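PDB 2JH3: ribosomal protein S2-related protein from Deinococcus radiodurans, which binds a [4Fe-4S] iron-sulfur cluster and probably belongs to the chelatases, perhaps acting as a sirohydrochlorin ferrochelatase. Local coordinates for residues L6-H11 with Q24-A29; T68-F73 with L258-E263; R86-G91 with V110-P115. All blocks are in the same frame, centred on the assembly; numbering follows the deposited sequence.

Contact 1: residues L6-H11 with Q24-A29; sequences LVLIGH and QQVAEA
Leu8 meets Val26 and Ala27 where strand 5-10 is covered by helix 18-35, the first strand and the crossover helix of a beta-alpha-beta unit that strand 43-48 completes. This is the opening unit of the chelatase-like sheet. Along the strand the side chains alternate between the two faces. Leu6 faces the helix side but packs on Ala261 of helix 253-262 and on Tyr41. Val7 turns to the other face, where it touches Val58, while its backbone pairs with Val70 of strand 66-71. Leu8 comes next and makes every contact the strand has with segment 24-29. Its CA lies 7.0 Å from the CA of Ala27, the nearest such pair. With CG placed beside the backbone N (chi1 -54°) and the chain extended beyond it (chi2 -172°), the CD1 methyl is carried out to the helix surface. The side chains of Leu8 and Val26 cross at about a right angle, with Leu8 CD1 3.8 Å from Val26 CG1. The same methyl rests 4.1 Å from Ala27 CB, so it lies against two consecutive residues of one helical turn. Ile9 returns to the far face, against Leu55, and the strand closes at Gly10. The side-chain contacts are all apolar and the buried surface is small, 95 Å² over both sides, yet all three residues are buried. Helix 253-262 borders the contact, with Val257 touching both Leu8 and Val26, while Ala27 also packs on Val44 and Glu46 of strand 43-48. Beyond the side chains, the leucine methyl also reaches the helix backbone: Leu8 CD1 lies 3.8 Å from Ala27 N, a van der Waals distance.

Contact 2: residues T68-F73 with L258-E263; sequences TVVPVF and LALAAE
Val70 and Leu260 make the closest approach between segments 68-73 and 258-263: Val70 CG1 lies 3.7 Å from Leu260 CD1, the two side chains crossing obliquely. The other branch of the valine, CG2, stands 4.4 Å from Ala261 CB, so the forked side chain addresses two successive helix residues. Two residues earlier, Thr68 offers its methyl and not its hydroxyl. CG2 lies opposite the backbone N across the CA-CB bond (chi1 -57°, measured to OG1), and this turns it onto the helix, where Thr68 CG2 is 4.0 Å from Ala261 CA.

The segments bury 160 Å² in all, nearly all of it from these four buried residues, and the side-chain contacts are apolar. Further out, the carbonyl of Ala261 near the helix end accepts a hydrogen bond from Arg111 NH2, tying the helix to strand 108-112 as well. Tyr41 touches both Thr68 and Ala261.

The axes of strand piece 68-71 and helix piece 258-262 approach to 8.9 Å, with N-to-C directions 135° apart. Helix 253-262 follows the parallel sheet of the second CbiX-like unit in sequence, yet it packs on the mixed sheet of the first. Strand 66-71 lies between strands 5-10 and 108-112, and helix 78-88 packs on the sheet face remote from helix 253-262.

Contact 3: residues R86-G91 with V110-P115; sequences RELGLG and VRYTRP
The Tyr112 ring is approached obliquely by two leucine methyls, Leu90 CD1 and Leu88 CD2. The first lies against the base of the side chain: Leu90 CD1 is 3.5 Å from Tyr112 CB and 3.6 Å from Tyr112 CG. The second is looser and further out, with Leu88 CD2 4.3 Å from Tyr112 CE1. Within segment 86-91, the guanidinium of Arg86 has Glu87 OE2 at its edge and in its plane. That salt bridge is weak, at 3.4 Å from Arg86 NH2 to Glu87 OE2, and the same carboxylate oxygen also has Arg398 NE as a partner.

Leu90 carries most of the contact. Its side chain crosses that of Tyr112 at about a right angle, and its second methyl reaches two residues earlier on strand 108-112, with Leu90 CD2 4.3 Å from Val110 CG1. Tyr112 holds CG opposite the backbone N (chi1 -179°), which extends the ring from the strand along helix 78-88. There its hydroxyl is hydrogen-bonded to the carbonyl of Thr80, and Leu84 and Pro85 also touch the side chain.

Leu90 follows a Schellman motif that ends the helix: Gly89 (phi +83°) is the C-prime residue, Leu90 N pairs with Pro85 O, and Gly89 N pairs weakly with Arg86 O.

Across the segments the chemistry is purely apolar, while the tyrosine's polar end is satisfied by the helix backbone. This implies that dispersion and burial join helix end to strand, and that the hydroxyl bond restrains the far end of the ring.

All three contacts share the mixed sheet in which strands 5-10, 66-71 and 108-112 lie side by side. Contacts 1 and 2 have centres about 10 Å apart and are joined by probable backbone hydrogen bonds, from Val7 N to Thr68 O (2.7 Å) and from Val72 N to Ile9 O (2.7 Å). Contacts 2 and 3, about 11 Å between centres, meet likewise through Val69 N and Arg111 O at 2.8 Å. Contacts 1 and 3 do not touch; their centres are about 16 Å apart and their nearest atoms about 5 Å. The helices of contacts 1 and 2 cover one sheet face, and that of contact 3 the other. All lie away from the [4Fe-4S] cluster site.

Contact 1: residues L6-H11 with Q24-A29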
ATOM      1  N   LEU A   6       8.531  20.303 -27.254  1.00 23.93           N
ATOM      2  CA  LEU A   6       8.438  21.328 -26.192  1.00 23.45           C
ATOM      3  C   LEU A   6       8.209  20.545 -24.911  1.00 22.03           C
ATOM      4  O   LEU A   6       7.399  19.652 -24.894  1.00 24.49           O
ATOM      5  CB  LEU A   6       7.249  22.217 -26.491  1.00 22.99           C
ATOM      6  CG  LEU A   6       6.916  23.279 -25.441  1.00 20.25           C
ATOM      7  CD1 LEU A   6       8.115  24.251 -25.220  1.00 17.85           C
ATOM      8  CD2 LEU A   6       5.724  24.001 -25.953  1.00 24.39           C
ATOM      9  N   VAL A   7       8.972  20.847 -23.885  1.00 22.16           N
ATOM     10  CA  VAL A   7       8.816  20.253 -22.576  1.00 21.46           C
ATOM     11  C   VAL A   7       8.460  21.338 -21.581  1.00 20.99           C
ATOM     12  O   VAL A   7       9.184  22.308 -21.442  1.00 20.04           O
ATOM     13  CB  VAL A   7      10.095  19.628 -22.124  1.00 21.21           C
ATOM     14  CG1 VAL A   7      10.011  19.185 -20.670  1.00 18.78           C
ATOM     15  CG2 VAL A   7      10.464  18.460 -23.056  1.00 24.16           C
ATOM     16  N   LEU A   8       7.280  21.211 -20.971  1.00 21.18           N
ATOM     17  CA  LEU A   8       6.863  22.069 -19.839  1.00 20.97           C
ATOM     18  C   LEU A   8       7.164  21.448 -18.466  1.00 21.16           C
ATOM     19  O   LEU A   8       6.807  20.264 -18.196  1.00 21.78           O
ATOM     20  CB  LEU A   8       5.370  22.380 -19.974  1.00 20.61           C
ATOM     21  CG  LEU A   8       4.897  22.991 -21.282  1.00 21.76           C
ATOM     22  CD1 LEU A   8       3.467  23.394 -21.140  1.00 27.25           C
ATOM     23  CD2 LEU A   8       5.743  24.146 -21.724  1.00 22.28           C
ATOM     24  N   ILE A   9       7.788  22.229 -17.580  1.00 20.60           N
ATOM     25  CA  ILE A   9       8.219  21.765 -16.247  1.00 21.68           C
ATOM     26  C   ILE A   9       7.449  22.448 -15.145  1.00 21.05           C
ATOM     27  O   ILE A   9       7.468  23.694 -15.020  1.00 20.99           O
ATOM     28  CB  ILE A   9       9.697  22.074 -15.924  1.00 22.32           C
ATOM     29  CG1 ILE A   9      10.610  21.508 -16.988  1.00 26.19           C
ATOM     30  CG2 ILE A   9      10.062  21.537 -14.547  1.00 24.39           C
ATOM     31  CD1 ILE A   9      10.423  20.050 -17.165  1.00 26.07           C
ATOM     32  N   GLY A  10       6.814  21.647 -14.293  1.00 22.66           N
ATOM     33  CA  GLY A  10       6.082  22.160 -13.135  1.00 21.31           C
ATOM     34  C   GLY A  10       6.728  21.703 -11.850  1.00 21.38           C
ATOM     35  O   GLY A  10       7.645  20.863 -11.834  1.00 21.25           O
ATOM     36  N   HIS A  11       6.213  22.210 -10.769  1.00 20.17           N
ATOM     37  CA  HIS A  11       6.686  21.813  -9.434  1.00 21.42           C
ATOM     38  C   HIS A  11       6.268  20.323  -9.067  1.00 20.97           C
ATOM     39  O   HIS A  11       7.110  19.457  -8.741  1.00 21.67           O
ATOM     40  CB  HIS A  11       6.118  22.814  -8.419  1.00 22.18           C
ATOM     41  CG  HIS A  11       6.646  22.616  -7.045  1.00 23.36           C
ATOM     42  ND1 HIS A  11       7.723  23.326  -6.561  1.00 26.87           N
ATOM     43  CD2 HIS A  11       6.307  21.740  -6.075  1.00 24.47           C
ATOM     44  CE1 HIS A  11       8.024  22.885  -5.348  1.00 25.72           C
ATOM     45  NE2 HIS A  11       7.160  21.951  -5.018  1.00 24.66           N
ATOM     46  N   GLN A  24      -0.435  20.938 -16.592  1.00 26.02           N
ATOM     47  CA  GLN A  24      -1.225  20.036 -17.389  1.00 27.42           C
ATOM     48  C   GLN A  24      -2.200  20.741 -18.217  1.00 28.07           C
ATOM     49  O   GLN A  24      -2.433  20.307 -19.350  1.00 30.11           O
ATOM     50  CB  GLN A  24      -1.995  19.013 -16.574  1.00 27.50           C
ATOM     51  CG  GLN A  24      -1.139  18.049 -15.832  1.00 28.93           C
ATOM     52  CD  GLN A  24      -1.927  17.221 -14.816  1.00 30.14           C
ATOM     53  OE1 GLN A  24      -3.078  17.507 -14.501  1.00 39.73           O
ATOM     54  NE2 GLN A  24      -1.323  16.188 -14.342  1.00 30.12           N
ATOM     55  N   GLN A  25      -2.748  21.879 -17.683  1.00 28.10           N
ATOM     56  CA  GLN A  25      -3.733  22.703 -18.397  1.00 29.42           C
ATOM     57  C   GLN A  25      -3.055  23.356 -19.620  1.00 30.01           C
ATOM     58  O   GLN A  25      -3.624  23.318 -20.704  1.00 31.39           O
ATOM     59  CB  GLN A  25      -4.410  23.719 -17.426  1.00 29.85           C
ATOM     60  CG  GLN A  25      -5.667  23.259 -16.635  1.00 34.04           C
ATOM     61  OE1 GLN A  25      -6.150  25.253 -15.407  0.50 24.55           O
ATOM     62  NE2 GLN A  25      -6.147  23.511 -14.147  1.00 64.58           N
ATOM     63  N   VAL A  26      -1.858  23.955 -19.439  1.00 29.83           N
ATOM     64  CA  VAL A  26      -1.191  24.602 -20.526  1.00 31.40           C
ATOM     65  C   VAL A  26      -0.802  23.574 -21.583  1.00 30.18           C
ATOM     66  O   VAL A  26      -1.001  23.810 -22.784  1.00 31.03           O
ATOM     67  CB  VAL A  26       0.064  25.402 -20.091  1.00 32.07           C
ATOM     68  CG1 VAL A  26       0.757  26.002 -21.332  1.00 34.65           C
ATOM     69  CG2 VAL A  26      -0.283  26.504 -19.183  1.00 34.29           C
ATOM     70  N   ALA A  27      -0.209  22.454 -21.140  1.00 29.29           N
ATOM     71  CA  ALA A  27       0.261  21.402 -22.068  1.00 29.11           C
ATOM     72  C   ALA A  27      -0.858  20.903 -22.944  1.00 28.65           C
ATOM     73  O   ALA A  27      -0.749  20.829 -24.157  1.00 28.66           O
ATOM     74  CB  ALA A  27       0.886  20.244 -21.286  1.00 28.42           C
ATOM     75  N   GLU A  28      -1.974  20.601 -22.323  1.00 29.79           N
ATOM     76  CA  GLU A  28      -3.131  20.138 -23.045  1.00 31.00           C
ATOM     77  C   GLU A  28      -3.660  21.206 -24.034  1.00 30.76           C
ATOM     78  O   GLU A  28      -4.003  20.873 -25.150  1.00 31.73           O
ATOM     79  CB  GLU A  28      -4.226  19.606 -22.089  1.00 30.52           C
ATOM     80  CG  GLU A  28      -5.422  19.006 -22.928  1.00 33.07           C
ATOM     81  CD  GLU A  28      -6.582  18.443 -22.127  1.00 34.86           C
ATOM     82  OE1 GLU A  28      -7.543  17.955 -22.781  1.00 45.16           O
ATOM     83  OE2 GLU A  28      -6.546  18.469 -20.878  1.00 42.07           O
ATOM     84  N   ALA A  29      -3.686  22.494 -23.655  1.00 32.12           N
ATOM     85  CA  ALA A  29      -4.170  23.540 -24.558  1.00 31.02           C
ATOM     86  C   ALA A  29      -3.312  23.653 -25.842  1.00 31.29           C
ATOM     87  O   ALA A  29      -3.819  23.843 -26.945  1.00 30.70           O
ATOM     88  CB  ALA A  29      -4.165  24.885 -23.826  1.00 31.64           C
TER

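Contact 2: residues T68-F73 with L258-E263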
ATOM      1  N   THR A  68      12.953  22.226 -26.391  1.00 23.97           N
ATOM      2  CA  THR A  68      12.871  23.506 -25.666  1.00 22.78           C
ATOM      3  C   THR A  68      12.186  23.155 -24.347  1.00 21.25           C
ATOM      4  O   THR A  68      11.124  22.491 -24.355  1.00 21.48           O
ATOM      5  CB  THR A  68      12.038  24.573 -26.452  1.00 22.89           C
ATOM      6  OG1 THR A  68      12.602  24.755 -27.729  1.00 26.41           O
ATOM      7  CG2 THR A  68      12.046  25.912 -25.725  1.00 22.48           C
ATOM      8  N   VAL A  69      12.812  23.550 -23.249  1.00 21.24           N
ATOM      9  CA  VAL A  69      12.304  23.268 -21.913  1.00 20.53           C
ATOM     10  C   VAL A  69      11.913  24.606 -21.274  1.00 19.88           C
ATOM     11  O   VAL A  69      12.789  25.436 -21.020  1.00 19.61           O
ATOM     12  CB  VAL A  69      13.349  22.579 -21.061  1.00 19.32           C
ATOM     13  CG1 VAL A  69      12.878  22.280 -19.681  1.00 21.48           C
ATOM     14  CG2 VAL A  69      13.786  21.250 -21.752  1.00 17.59           C
ATOM     15  N   VAL A  70      10.623  24.758 -21.014  1.00 19.33           N
ATOM     16  CA  VAL A  70      10.109  25.964 -20.296  1.00 20.83           C
ATOM     17  C   VAL A  70       9.632  25.643 -18.872  1.00 19.99           C
ATOM     18  O   VAL A  70       8.664  24.877 -18.689  1.00 20.80           O
ATOM     19  CB  VAL A  70       8.930  26.600 -21.053  1.00 21.60           C
ATOM     20  CG1 VAL A  70       8.378  27.918 -20.311  1.00 22.68           C
ATOM     21  CG2 VAL A  70       9.321  26.947 -22.501  1.00 24.33           C
ATOM     22  N   PRO A  71      10.212  26.305 -17.856  1.00 20.87           N
ATOM     23  CA  PRO A  71       9.679  26.228 -16.509  1.00 22.23           C
ATOM     24  C   PRO A  71       8.371  26.994 -16.252  1.00 23.52           C
ATOM     25  O   PRO A  71       8.367  28.229 -16.273  1.00 24.41           O
ATOM     26  CB  PRO A  71      10.820  26.839 -15.636  1.00 21.71           C
ATOM     27  CG  PRO A  71      12.012  26.789 -16.492  1.00 20.33           C
ATOM     28  CD  PRO A  71      11.465  27.071 -17.858  1.00 21.35           C
ATOM     29  N   VAL A  72       7.300  26.254 -15.945  1.00 22.86           N
ATOM     30  CA  VAL A  72       6.012  26.836 -15.552  1.00 24.55           C
ATOM     31  C   VAL A  72       6.080  27.155 -14.042  1.00 25.72           C
ATOM     32  O   VAL A  72       5.484  26.470 -13.203  1.00 27.94           O
ATOM     33  CB  VAL A  72       4.821  25.886 -15.941  1.00 24.92           C
ATOM     34  CG1 VAL A  72       3.430  26.571 -15.671  1.00 25.68           C
ATOM     35  CG2 VAL A  72       4.878  25.572 -17.386  1.00 25.95           C
ATOM     36  N   PHE A  73       6.914  28.148 -13.720  1.00 25.12           N
ATOM     37  CA  PHE A  73       7.140  28.636 -12.380  1.00 26.21           C
ATOM     38  C   PHE A  73       7.001  30.155 -12.463  1.00 27.58           C
ATOM     39  O   PHE A  73       7.446  30.797 -13.439  1.00 23.54           O
ATOM     40  CB  PHE A  73       8.539  28.328 -11.839  1.00 25.79           C
ATOM     41  CG  PHE A  73       8.734  26.877 -11.455  1.00 24.82           C
ATOM     42  CD1 PHE A  73       8.895  26.515 -10.130  1.00 24.66           C
ATOM     43  CD2 PHE A  73       8.722  25.882 -12.427  1.00 23.79           C
ATOM     44  CE1 PHE A  73       9.058  25.182  -9.772  1.00 25.80           C
ATOM     45  CE2 PHE A  73       8.908  24.558 -12.078  1.00 25.83           C
ATOM     46  CZ  PHE A  73       9.067  24.215 -10.742  1.00 25.86           C
ATOM     47  N   LEU A 258       4.468  30.094 -25.240  1.00 31.48           N
ATOM     48  CA  LEU A 258       4.842  30.124 -26.682  1.00 31.95           C
ATOM     49  C   LEU A 258       5.856  31.216 -27.017  1.00 32.44           C
ATOM     50  O   LEU A 258       6.866  30.967 -27.711  1.00 33.37           O
ATOM     51  CB  LEU A 258       3.606  30.241 -27.559  1.00 32.44           C
ATOM     52  CG  LEU A 258       2.713  28.998 -27.763  1.00 34.61           C
ATOM     53  CD1 LEU A 258       1.566  29.296 -28.716  1.00 35.87           C
ATOM     54  CD2 LEU A 258       3.490  27.827 -28.301  1.00 37.98           C
ATOM     55  N   ALA A 259       5.630  32.415 -26.464  1.00 33.04           N
ATOM     56  CA  ALA A 259       6.539  33.536 -26.635  1.00 31.88           C
ATOM     57  C   ALA A 259       7.863  33.265 -26.019  1.00 31.73           C
ATOM     58  O   ALA A 259       8.901  33.569 -26.615  1.00 32.11           O
ATOM     59  CB  ALA A 259       5.907  34.835 -26.075  1.00 32.75           C
ATOM     60  N   LEU A 260       7.880  32.671 -24.836  1.00 31.12           N
ATOM     61  CA  LEU A 260       9.128  32.249 -24.211  1.00 31.96           C
ATOM     62  C   LEU A 260       9.894  31.193 -25.001  1.00 32.22           C
ATOM     63  O   LEU A 260      11.097  31.258 -25.138  1.00 32.76           O
ATOM     64  CB  LEU A 260       8.878  31.650 -22.802  1.00 31.33           C
ATOM     65  CG  LEU A 260       9.342  32.398 -21.588  1.00 32.34           C
ATOM     66  CD1 LEU A 260       8.876  31.632 -20.352  1.00 31.69           C
ATOM     67  CD2 LEU A 260      10.819  32.739 -21.523  1.00 32.89           C
ATOM     68  N   ALA A 261       9.195  30.177 -25.454  1.00 33.41           N
ATOM     69  CA  ALA A 261       9.797  29.133 -26.305  1.00 35.45           C
ATOM     70  C   ALA A 261      10.446  29.708 -27.561  1.00 37.40           C
ATOM     71  O   ALA A 261      11.520  29.273 -27.962  1.00 39.32           O
ATOM     72  CB  ALA A 261       8.718  28.052 -26.684  1.00 33.33           C
ATOM     73  N   ALA A 262       9.810  30.713 -28.158  1.00 39.40           N
ATOM     74  CA  ALA A 262      10.261  31.281 -29.412  1.00 41.22           C
ATOM     75  C   ALA A 262      11.488  32.173 -29.230  1.00 43.00           C
ATOM     76  O   ALA A 262      12.411  32.083 -30.014  1.00 42.56           O
ATOM     77  CB  ALA A 262       9.148  32.043 -30.029  1.00 40.67           C
ATOM     78  N   GLU A 263      11.491  33.029 -28.211  1.00 45.56           N
ATOM     79  CA  GLU A 263      12.656  33.907 -27.921  1.00 48.28           C
ATOM     80  C   GLU A 263      13.959  33.164 -27.969  1.00 49.82           C
ATOM     81  O   GLU A 263      14.149  32.232 -27.238  1.00 49.93           O
ATOM     82  CB  GLU A 263      12.548  34.520 -26.525  1.00 48.68           C
ATOM     83  CG  GLU A 263      11.409  35.537 -26.393  1.00 50.45           C
ATOM     84  CD  GLU A 263      11.428  36.275 -25.052  1.00 50.92           C
ATOM     85  OE1 GLU A 263      11.754  35.631 -23.994  1.00 51.29           O
ATOM     86  OE2 GLU A 263      11.130  37.504 -25.089  1.00 54.69           O
TER

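Contact 3: residues R86-G91 with V110-P115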
ATOM      1  N   ARG A  86      20.196  21.400 -12.358  1.00 26.49           N
ATOM      2  CA  ARG A  86      20.927  20.292 -11.710  1.00 28.40           C
ATOM      3  C   ARG A  86      20.239  18.932 -11.892  1.00 28.48           C
ATOM      4  O   ARG A  86      20.884  17.959 -12.129  1.00 29.25           O
ATOM      5  CB  ARG A  86      20.957  20.597 -10.241  1.00 29.10           C
ATOM      6  CG  ARG A  86      21.824  19.857  -9.372  1.00 31.81           C
ATOM      7  CD  ARG A  86      21.564  20.473  -7.967  1.00 33.65           C
ATOM      8  NE  ARG A  86      20.357  19.873  -7.440  1.00 37.99           N
ATOM      9  CZ  ARG A  86      19.634  20.226  -6.383  1.00 35.29           C
ATOM     10  NH1 ARG A  86      19.885  21.310  -5.638  1.00 33.62           N
ATOM     11  NH2 ARG A  86      18.583  19.407  -6.107  1.00 37.15           N
ATOM     12  N   GLU A  87      18.921  18.871 -11.735  1.00 27.61           N
ATOM     13  CA  GLU A  87      18.220  17.615 -11.884  1.00 28.42           C
ATOM     14  C   GLU A  87      18.110  17.206 -13.364  1.00 29.16           C
ATOM     15  O   GLU A  87      18.283  16.027 -13.737  1.00 25.80           O
ATOM     16  CB  GLU A  87      16.867  17.741 -11.247  1.00 28.53           C
ATOM     17  CG  GLU A  87      16.943  17.970  -9.731  1.00 29.95           C
ATOM     18  CD  GLU A  87      17.521  16.732  -9.001  1.00 34.51           C
ATOM     19  OE1 GLU A  87      16.919  15.635  -9.101  1.00 35.10           O
ATOM     20  OE2 GLU A  87      18.553  16.851  -8.332  1.00 36.94           O
ATOM     21  N   LEU A  88      17.884  18.195 -14.211  1.00 28.99           N
ATOM     22  CA  LEU A  88      17.884  17.949 -15.638  1.00 30.13           C
ATOM     23  C   LEU A  88      19.249  17.580 -16.158  1.00 30.53           C
ATOM     24  O   LEU A  88      19.338  17.047 -17.250  1.00 30.97           O
ATOM     25  CB  LEU A  88      17.389  19.176 -16.398  1.00 29.46           C
ATOM     26  CG  LEU A  88      15.951  19.453 -16.793  1.00 31.76           C
ATOM     27  CD1 LEU A  88      14.957  18.293 -16.924  1.00 34.67           C
ATOM     28  CD2 LEU A  88      15.313  20.642 -16.060  1.00 28.68           C
ATOM     29  N   GLY A  89      20.319  17.916 -15.435  1.00 31.43           N
ATOM     30  CA  GLY A  89      21.683  17.621 -15.898  1.00 31.32           C
ATOM     31  C   GLY A  89      22.249  18.630 -16.869  1.00 32.39           C
ATOM     32  O   GLY A  89      23.031  18.278 -17.764  1.00 29.86           O
ATOM     33  N   LEU A  90      21.862  19.899 -16.713  1.00 32.60           N
ATOM     34  CA  LEU A  90      22.209  20.918 -17.718  1.00 33.13           C
ATOM     35  C   LEU A  90      23.576  21.547 -17.546  1.00 33.78           C
ATOM     36  O   LEU A  90      24.065  22.189 -18.493  1.00 35.30           O
ATOM     37  CB  LEU A  90      21.142  22.037 -17.766  1.00 32.46           C
ATOM     38  CG  LEU A  90      19.794  21.535 -18.196  1.00 31.97           C
ATOM     39  CD1 LEU A  90      18.839  22.695 -18.270  1.00 33.43           C
ATOM     40  CD2 LEU A  90      19.915  20.796 -19.545  1.00 31.81           C
ATOM     41  N   GLY A  91      24.189  21.388 -16.377  1.00 34.58           N
ATOM     42  CA  GLY A  91      25.529  21.944 -16.111  1.00 35.36           C
ATOM     43  C   GLY A  91      25.489  23.461 -16.122  1.00 36.23           C
ATOM     44  O   GLY A  91      26.205  24.093 -16.863  1.00 38.52           O
ATOM     45  N   VAL A 110      19.200  20.819 -26.368  1.00 30.20           N
ATOM     46  CA  VAL A 110      18.246  21.277 -25.386  1.00 30.03           C
ATOM     47  C   VAL A 110      18.498  22.758 -25.139  1.00 28.15           C
ATOM     48  O   VAL A 110      19.627  23.150 -24.821  1.00 27.28           O
ATOM     49  CB  VAL A 110      18.486  20.536 -24.034  1.00 28.95           C
ATOM     50  CG1 VAL A 110      17.398  20.868 -23.036  1.00 28.71           C
ATOM     51  CG2 VAL A 110      18.589  19.031 -24.276  1.00 30.96           C
ATOM     52  N   ARG A 111      17.431  23.530 -25.222  1.00 27.82           N
ATOM     53  CA  ARG A 111      17.398  24.945 -24.784  1.00 27.79           C
ATOM     54  C   ARG A 111      16.451  25.083 -23.580  1.00 25.54           C
ATOM     55  O   ARG A 111      15.264  24.778 -23.666  1.00 26.93           O
ATOM     56  CB  ARG A 111      16.922  25.815 -25.942  1.00 26.84           C
ATOM     57  CG  ARG A 111      17.057  27.277 -25.726  1.00 30.04           C
ATOM     58  CD  ARG A 111      16.816  28.032 -27.068  1.00 33.83           C
ATOM     59  NE  ARG A 111      15.803  29.036 -26.809  1.00 39.67           N
ATOM     60  CZ  ARG A 111      14.551  28.999 -27.244  1.00 42.47           C
ATOM     61  NH1 ARG A 111      14.101  28.035 -28.048  1.00 43.32           N
ATOM     62  NH2 ARG A 111      13.754  29.976 -26.863  1.00 43.24           N
ATOM     63  N   TYR A 112      17.021  25.521 -22.478  1.00 24.77           N
ATOM     64  CA  TYR A 112      16.340  25.783 -21.216  1.00 23.81           C
ATOM     65  C   TYR A 112      16.052  27.275 -21.107  1.00 23.44           C
ATOM     66  O   TYR A 112      16.976  28.110 -21.130  1.00 23.11           O
ATOM     67  CB  TYR A 112      17.211  25.288 -20.065  1.00 23.53           C
ATOM     68  CG  TYR A 112      16.646  25.472 -18.665  1.00 24.25           C
ATOM     69  CD1 TYR A 112      15.593  24.693 -18.208  1.00 26.43           C
ATOM     70  CD2 TYR A 112      17.169  26.416 -17.791  1.00 23.65           C
ATOM     71  CE1 TYR A 112      15.094  24.836 -16.919  1.00 25.82           C
ATOM     72  CE2 TYR A 112      16.658  26.559 -16.488  1.00 22.96           C
ATOM     73  CZ  TYR A 112      15.621  25.757 -16.072  1.00 22.68           C
ATOM     74  OH  TYR A 112      15.065  25.882 -14.807  1.00 24.50           O
ATOM     75  N   THR A 113      14.769  27.627 -21.065  1.00 25.03           N
ATOM     76  CA  THR A 113      14.384  29.046 -21.069  1.00 23.42           C
ATOM     77  C   THR A 113      14.281  29.625 -19.640  1.00 24.84           C
ATOM     78  O   THR A 113      14.360  28.919 -18.618  1.00 24.42           O
ATOM     79  CB  THR A 113      13.047  29.305 -21.787  1.00 24.60           C
ATOM     80  OG1 THR A 113      11.921  28.874 -20.983  1.00 21.00           O
ATOM     81  CG2 THR A 113      12.969  28.599 -23.130  1.00 21.73           C
ATOM     82  N   ARG A 114      14.079  30.944 -19.610  1.00 24.56           N
ATOM     83  CA  ARG A 114      13.692  31.649 -18.419  1.00 24.78           C
ATOM     84  C   ARG A 114      12.341  31.141 -18.056  1.00 23.32           C
ATOM     85  O   ARG A 114      11.595  30.588 -18.893  1.00 23.83           O
ATOM     86  CB  ARG A 114      13.701  33.160 -18.704  1.00 24.25           C
ATOM     87  CG  ARG A 114      15.095  33.648 -18.899  1.00 28.04           C
ATOM     88  CD  ARG A 114      15.124  35.183 -19.117  1.00 29.36           C
ATOM     89  NE  ARG A 114      14.784  35.922 -17.891  1.00 33.36           N
ATOM     90  CZ  ARG A 114      14.705  37.261 -17.816  1.00 34.56           C
ATOM     91  NH1 ARG A 114      14.912  38.016 -18.905  1.00 34.03           N
ATOM     92  NH2 ARG A 114      14.363  37.834 -16.674  1.00 33.24           N
ATOM     93  N   PRO A 115      12.001  31.268 -16.785  1.00 23.71           N
ATOM     94  CA  PRO A 115      10.695  30.864 -16.336  1.00 22.76           C
ATOM     95  C   PRO A 115       9.529  31.728 -16.763  1.00 22.92           C
ATOM     96  O   PRO A 115       9.694  32.948 -17.027  1.00 21.16           O
ATOM     97  CB  PRO A 115      10.846  30.859 -14.832  1.00 24.09           C
ATOM     98  CG  PRO A 115      12.097  31.530 -14.533  1.00 24.41           C
ATOM     99  CD  PRO A 115      12.861  31.754 -15.699  1.00 23.58           C
TER